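Local coordinates for protein benzoylformate decarboxylase (PDB 4Q9D) that belongs to the thiamine pyrophosphate-dependent enzyme family and carries a magnesium ion in its C-terminal cofactor-binding domain, at residues 43-48 against 54-59; 411-416 against 444-449. One frame throughout, in Å; residues are numbered along the deposited sequence.

Contact 1. Residues 43-48 against 54-59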
loop_
_atom_site.group_PDB
_atom_site.type_symbol
_atom_site.label_atom_id
_atom_site.label_comp_id
_atom_site.label_asym_id
_atom_site.label_seq_id
_atom_site.Cartn_x
_atom_site.Cartn_y
_atom_site.Cartn_z
ATOM N N THR B 43 6.883 -11.226 31.946
ATOM C CA THR B 43 5.492 -11.530 32.238
ATOM C C THR B 43 4.657 -11.626 30.951
ATOM O O THR B 43 4.713 -10.746 30.100
ATOM C CB THR B 43 4.883 -10.451 33.153
ATOM O OG1 THR B 43 5.672 -10.370 34.345
ATOM C CG2 THR B 43 3.425 -10.798 33.516
ATOM N N TYR B 44 3.902 -12.707 30.815
ATOM C CA TYR B 44 3.033 -12.870 29.682
ATOM C C TYR B 44 1.618 -12.597 30.153
ATOM O O TYR B 44 1.167 -13.212 31.091
ATOM C CB TYR B 44 3.094 -14.297 29.162
ATOM C CG TYR B 44 2.355 -14.421 27.858
ATOM C CD1 TYR B 44 2.973 -14.088 26.659
ATOM C CD2 TYR B 44 1.025 -14.816 27.825
ATOM C CE1 TYR B 44 2.304 -14.186 25.449
ATOM C CE2 TYR B 44 0.339 -14.900 26.626
ATOM C CZ TYR B 44 0.996 -14.591 25.429
ATOM O OH TYR B 44 0.347 -14.683 24.203
ATOM N N VAL B 45 0.928 -11.656 29.519
ATOM C CA VAL B 45 -0.461 -11.379 29.884
ATOM C C VAL B 45 -1.372 -11.916 28.805
ATOM O O VAL B 45 -1.412 -11.380 27.707
ATOM C CB VAL B 45 -0.723 -9.857 30.110
ATOM C CG1 VAL B 45 -2.196 -9.625 30.499
ATOM C CG2 VAL B 45 0.230 -9.309 31.199
ATOM N N LEU B 46 -2.102 -12.978 29.121
ATOM C CA LEU B 46 -3.006 -13.610 28.177
ATOM C C LEU B 46 -4.395 -12.957 28.134
ATOM O O LEU B 46 -5.029 -12.764 29.189
ATOM C CB LEU B 46 -3.177 -15.088 28.553
ATOM C CG LEU B 46 -4.222 -15.846 27.724
ATOM C CD1 LEU B 46 -3.772 -16.032 26.285
ATOM C CD2 LEU B 46 -4.597 -17.193 28.381
ATOM N N SER B 47 -4.844 -12.641 26.918
ATOM C CA SER B 47 -6.214 -12.217 26.618
ATOM C C SER B 47 -6.839 -13.270 25.758
ATOM O O SER B 47 -6.151 -13.843 24.905
ATOM C CB SER B 47 -6.227 -10.929 25.761
ATOM O OG SER B 47 -5.873 -9.815 26.534
ATOM N N LEU B 48 -8.152 -13.449 25.908
ATOM C CA LEU B 48 -8.908 -14.415 25.119
ATOM C C LEU B 48 -9.153 -14.030 23.652
ATOM O O LEU B 48 -9.575 -14.880 22.869
ATOM C CB LEU B 48 -10.243 -14.739 25.809
ATOM C CG LEU B 48 -10.029 -15.363 27.214
ATOM C CD1 LEU B 48 -11.344 -15.603 27.949
ATOM C CD2 LEU B 48 -9.248 -16.656 27.110
ATOM N N LEU B 54 -4.411 -6.084 22.403
ATOM C CA LEU B 54 -3.737 -4.872 21.987
ATOM C C LEU B 54 -4.255 -3.647 22.778
ATOM O O LEU B 54 -3.462 -2.802 23.180
ATOM C CB LEU B 54 -3.861 -4.691 20.469
ATOM C CG LEU B 54 -2.942 -3.657 19.804
ATOM C CD1 LEU B 54 -2.820 -3.968 18.322
ATOM C CD2 LEU B 54 -3.551 -2.219 19.998
ATOM N N ALA B 55 -5.566 -3.579 23.039
ATOM C CA ALA B 55 -6.136 -2.466 23.818
ATOM C C ALA B 55 -5.644 -2.528 25.263
ATOM O O ALA B 55 -5.439 -1.507 25.890
ATOM C CB ALA B 55 -7.692 -2.488 23.764
ATOM N N MET B 56 -5.430 -3.741 25.774
ATOM C CA MET B 56 -4.874 -3.932 27.113
ATOM C C MET B 56 -3.445 -3.380 27.152
ATOM O O MET B 56 -3.061 -2.683 28.095
ATOM C CB MET B 56 -4.867 -5.428 27.458
ATOM C CG MET B 56 -4.831 -5.767 28.928
ATOM S SD MET B 56 -4.943 -7.563 29.158
ATOM C CE MET B 56 -6.605 -7.840 28.517
ATOM N N ALA B 57 -2.663 -3.673 26.114
ATOM C CA ALA B 57 -1.289 -3.188 26.047
ATOM C C ALA B 57 -1.310 -1.686 25.982
ATOM O O ALA B 57 -0.463 -1.027 26.586
ATOM C CB ALA B 57 -0.550 -3.762 24.808
ATOM N N ASP B 58 -2.278 -1.149 25.238
ATOM C CA ASP B 58 -2.446 0.303 25.092
ATOM C C ASP B 58 -2.643 0.918 26.496
ATOM O O ASP B 58 -1.916 1.828 26.905
ATOM C CB ASP B 58 -3.665 0.570 24.191
ATOM C CG ASP B 58 -3.839 2.030 23.802
ATOM O OD1 ASP B 58 -3.049 2.914 24.226
ATOM O OD2 ASP B 58 -4.787 2.296 23.007
ATOM N N GLY B 59 -3.594 0.391 27.257
ATOM C CA GLY B 59 -3.821 0.900 28.609
ATOM C C GLY B 59 -2.604 0.756 29.521
ATOM O O GLY B 59 -2.286 1.663 30.296
#
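Met56 reaches across from helix 50-64 to Val45 and Ser47, packing helix against strand within a beta-alpha-beta crossover. Strand 43-46 is an outermost strand of the parallel sheet in the N-terminal domain, and after the helix the chain re-enters the sheet as strand 68-72, with strand 22-25 lying between the two. The backbones stay well separated, the CA atoms of Ser47 and Met56 being 8.4 Å apart, and the long side chain of Met56 spans the interval. Met56 does so by extending first and turning late: CG lies anti to the backbone N (chi1 -158°), the chain continues straight, and only the last bond bends (chi3 -65°). The bend leaves the sulfur against Val45 while CE turns toward Ser47, where the exact placing of the methyl is doubtful, and the side chains of Val45 and Met56 cross obliquely. All three residues are buried. Ser47, just beyond the strand, is held by backbone bonding to Gly25 and by Asn26 ND2 at its carbonyl oxygen, while Thr446 from the C-terminal domain packs on both Val45 and Met56. On the strand side, the sulfur rests on one valine branch: Met56 SD lies 3.7 Å from Val45 CG1.

Contact 2. Residues 411-416 against 444-449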
loop_
_atom_site.group_PDB
_atom_site.type_symbol
_atom_site.label_atom_id
_atom_site.label_comp_id
_atom_site.label_asym_id
_atom_site.label_seq_id
_atom_site.Cartn_x
_atom_site.Cartn_y
_atom_site.Cartn_z
ATOM N N ALA B 411 -8.657 -1.868 28.078
ATOM C CA ALA B 411 -7.754 -0.805 28.537
ATOM C C ALA B 411 -7.754 -0.681 30.065
ATOM O O ALA B 411 -6.706 -0.452 30.679
ATOM C CB ALA B 411 -8.129 0.547 27.894
ATOM N N ALA B 412 -8.927 -0.819 30.682
ATOM C CA ALA B 412 -8.994 -0.800 32.148
ATOM C C ALA B 412 -8.119 -1.903 32.779
ATOM O O ALA B 412 -7.474 -1.683 33.802
ATOM C CB ALA B 412 -10.445 -0.940 32.626
ATOM N N VAL B 413 -8.146 -3.096 32.189
ATOM C CA VAL B 413 -7.346 -4.217 32.662
ATOM C C VAL B 413 -5.863 -3.857 32.494
ATOM O O VAL B 413 -5.055 -4.047 33.406
ATOM C CB VAL B 413 -7.656 -5.514 31.863
ATOM C CG1 VAL B 413 -6.776 -6.691 32.361
ATOM C CG2 VAL B 413 -9.123 -5.884 31.984
ATOM N N GLY B 414 -5.508 -3.318 31.324
ATOM C CA GLY B 414 -4.150 -2.836 31.098
ATOM C C GLY B 414 -3.698 -1.742 32.066
ATOM O O GLY B 414 -2.579 -1.768 32.558
ATOM N N ILE B 415 -4.569 -0.765 32.325
ATOM C CA ILE B 415 -4.240 0.311 33.256
ATOM C C ILE B 415 -3.992 -0.234 34.664
ATOM O O ILE B 415 -3.034 0.153 35.330
ATOM C CB ILE B 415 -5.369 1.383 33.291
ATOM C CG1 ILE B 415 -5.386 2.174 31.967
ATOM C CG2 ILE B 415 -5.167 2.336 34.480
ATOM C CD1 ILE B 415 -6.810 2.739 31.597
ATOM N N ALA B 416 -4.843 -1.150 35.113
ATOM C CA ALA B 416 -4.651 -1.714 36.454
ATOM C C ALA B 416 -3.374 -2.567 36.541
ATOM O O ALA B 416 -2.654 -2.510 37.547
ATOM C CB ALA B 416 -5.877 -2.514 36.892
ATOM N N ILE B 444 -12.555 -9.238 30.641
ATOM C CA ILE B 444 -12.759 -9.265 32.092
ATOM C C ILE B 444 -12.195 -10.559 32.725
ATOM O O ILE B 444 -11.891 -10.603 33.914
ATOM C CB ILE B 444 -14.233 -9.034 32.493
ATOM C CG1 ILE B 444 -15.107 -10.199 32.078
ATOM C CG2 ILE B 444 -14.767 -7.736 31.872
ATOM C CD1 ILE B 444 -16.607 -9.904 32.329
ATOM N N TRP B 445 -12.006 -11.586 31.902
ATOM C CA TRP B 445 -11.408 -12.846 32.356
ATOM C C TRP B 445 -9.985 -12.581 32.802
ATOM O O TRP B 445 -9.539 -13.109 33.817
ATOM C CB TRP B 445 -11.425 -13.896 31.227
ATOM C CG TRP B 445 -10.793 -15.198 31.597
ATOM C CD1 TRP B 445 -11.366 -16.211 32.320
ATOM C CD2 TRP B 445 -9.476 -15.650 31.243
ATOM N NE1 TRP B 445 -10.481 -17.253 32.448
ATOM C CE2 TRP B 445 -9.317 -16.946 31.800
ATOM C CE3 TRP B 445 -8.407 -15.081 30.530
ATOM C CZ2 TRP B 445 -8.127 -17.692 31.665
ATOM C CZ3 TRP B 445 -7.218 -15.835 30.376
ATOM C CH2 TRP B 445 -7.099 -17.120 30.944
ATOM N N THR B 446 -9.264 -11.776 32.029
ATOM C CA THR B 446 -7.901 -11.399 32.400
ATOM C C THR B 446 -7.895 -10.597 33.709
ATOM O O THR B 446 -7.006 -10.772 34.543
ATOM C CB THR B 446 -7.232 -10.582 31.265
ATOM O OG1 THR B 446 -7.256 -11.342 30.059
ATOM C CG2 THR B 446 -5.773 -10.229 31.602
ATOM N N ALA B 447 -8.884 -9.718 33.891
ATOM C CA ALA B 447 -8.996 -8.972 35.155
ATOM C C ALA B 447 -9.155 -9.958 36.338
ATOM O O ALA B 447 -8.514 -9.814 37.378
ATOM C CB ALA B 447 -10.208 -7.984 35.101
ATOM N N ALA B 448 -10.003 -10.967 36.165
ATOM C CA ALA B 448 -10.232 -11.921 37.247
ATOM C C ALA B 448 -8.996 -12.777 37.469
ATOM O O ALA B 448 -8.583 -12.962 38.609
ATOM C CB ALA B 448 -11.442 -12.783 36.976
ATOM N N GLN B 449 -8.374 -13.250 36.384
ATOM C CA GLN B 449 -7.135 -14.032 36.486
ATOM C C GLN B 449 -6.018 -13.307 37.237
ATOM O O GLN B 449 -5.233 -13.943 37.928
ATOM C CB GLN B 449 -6.638 -14.451 35.081
ATOM C CG GLN B 449 -7.542 -15.499 34.420
ATOM C CD GLN B 449 -7.565 -16.798 35.238
ATOM O OE1 GLN B 449 -6.539 -17.424 35.417
ATOM N NE2 GLN B 449 -8.731 -17.183 35.733
#
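Val413 projects from helix 408-421 onto helix 443-449, where its two methyl branches part company: one meets Thr446, the other Ala447. This is a helix-helix contact of the C-terminal domain, an alpha/beta fold built on a parallel sheet. Helix 443-449 belongs to the crossover between neighbouring strands 428-433 and 454-460, while helix 408-421 precedes the first of them. The two segments run in broadly the same direction and come very close, with only 5.6 Å between the CA atoms of Val413 and Ala447, a spacing to which the small side chain of Ala447 is well suited.

The orientation of Val413 explains the division of labour. A chi1 of 179° sets CG1 opposite the backbone N of Val413; that methyl approaches Thr446 CG2 to 3.8 Å, and the two side chains cross at about a right angle. The other branch, CG2, lies 3.9 Å from Ala447 CB. Thr446 is turned with its methyl to the valine (chi1 -57°), which leaves OG1 for a different task: it hydrogen-bonds the carbonyl oxygen of Leu46 in the N-terminal domain. Val413 is further covered by Met56, Leu452 and Ile454. On another side of helix 443-449, Trp445 NE1 hydrogen-bonds Pro485 O of the second subunit. One turn along, Gln449 packs over the indole, its CG lying 3.4 Å above the plane of the Trp445 ring, over its centre.

Contact 1 and contact 2 belong to different domains, yet their centres are only 8 Å apart and they meet directly along the domain interface. A probable hydrogen bond joins them, with Thr446 OG1 2.8 Å from Leu46 O. Packing contacts surround it: Met56 CG lies 3.5 Å from Gly414 N, and Leu46 CD2 comes within 3.6 Å of Trp445 CZ3. Farther along the helices, Gly59 O approaches Ile415 CG1 to 3.6 Å. Neither contact supplies a magnesium ligand; those are Asp434, Asn461 and Glu463, with Asp434 at the start of the helix preceding 443-449. Both contacts also reach the second subunit.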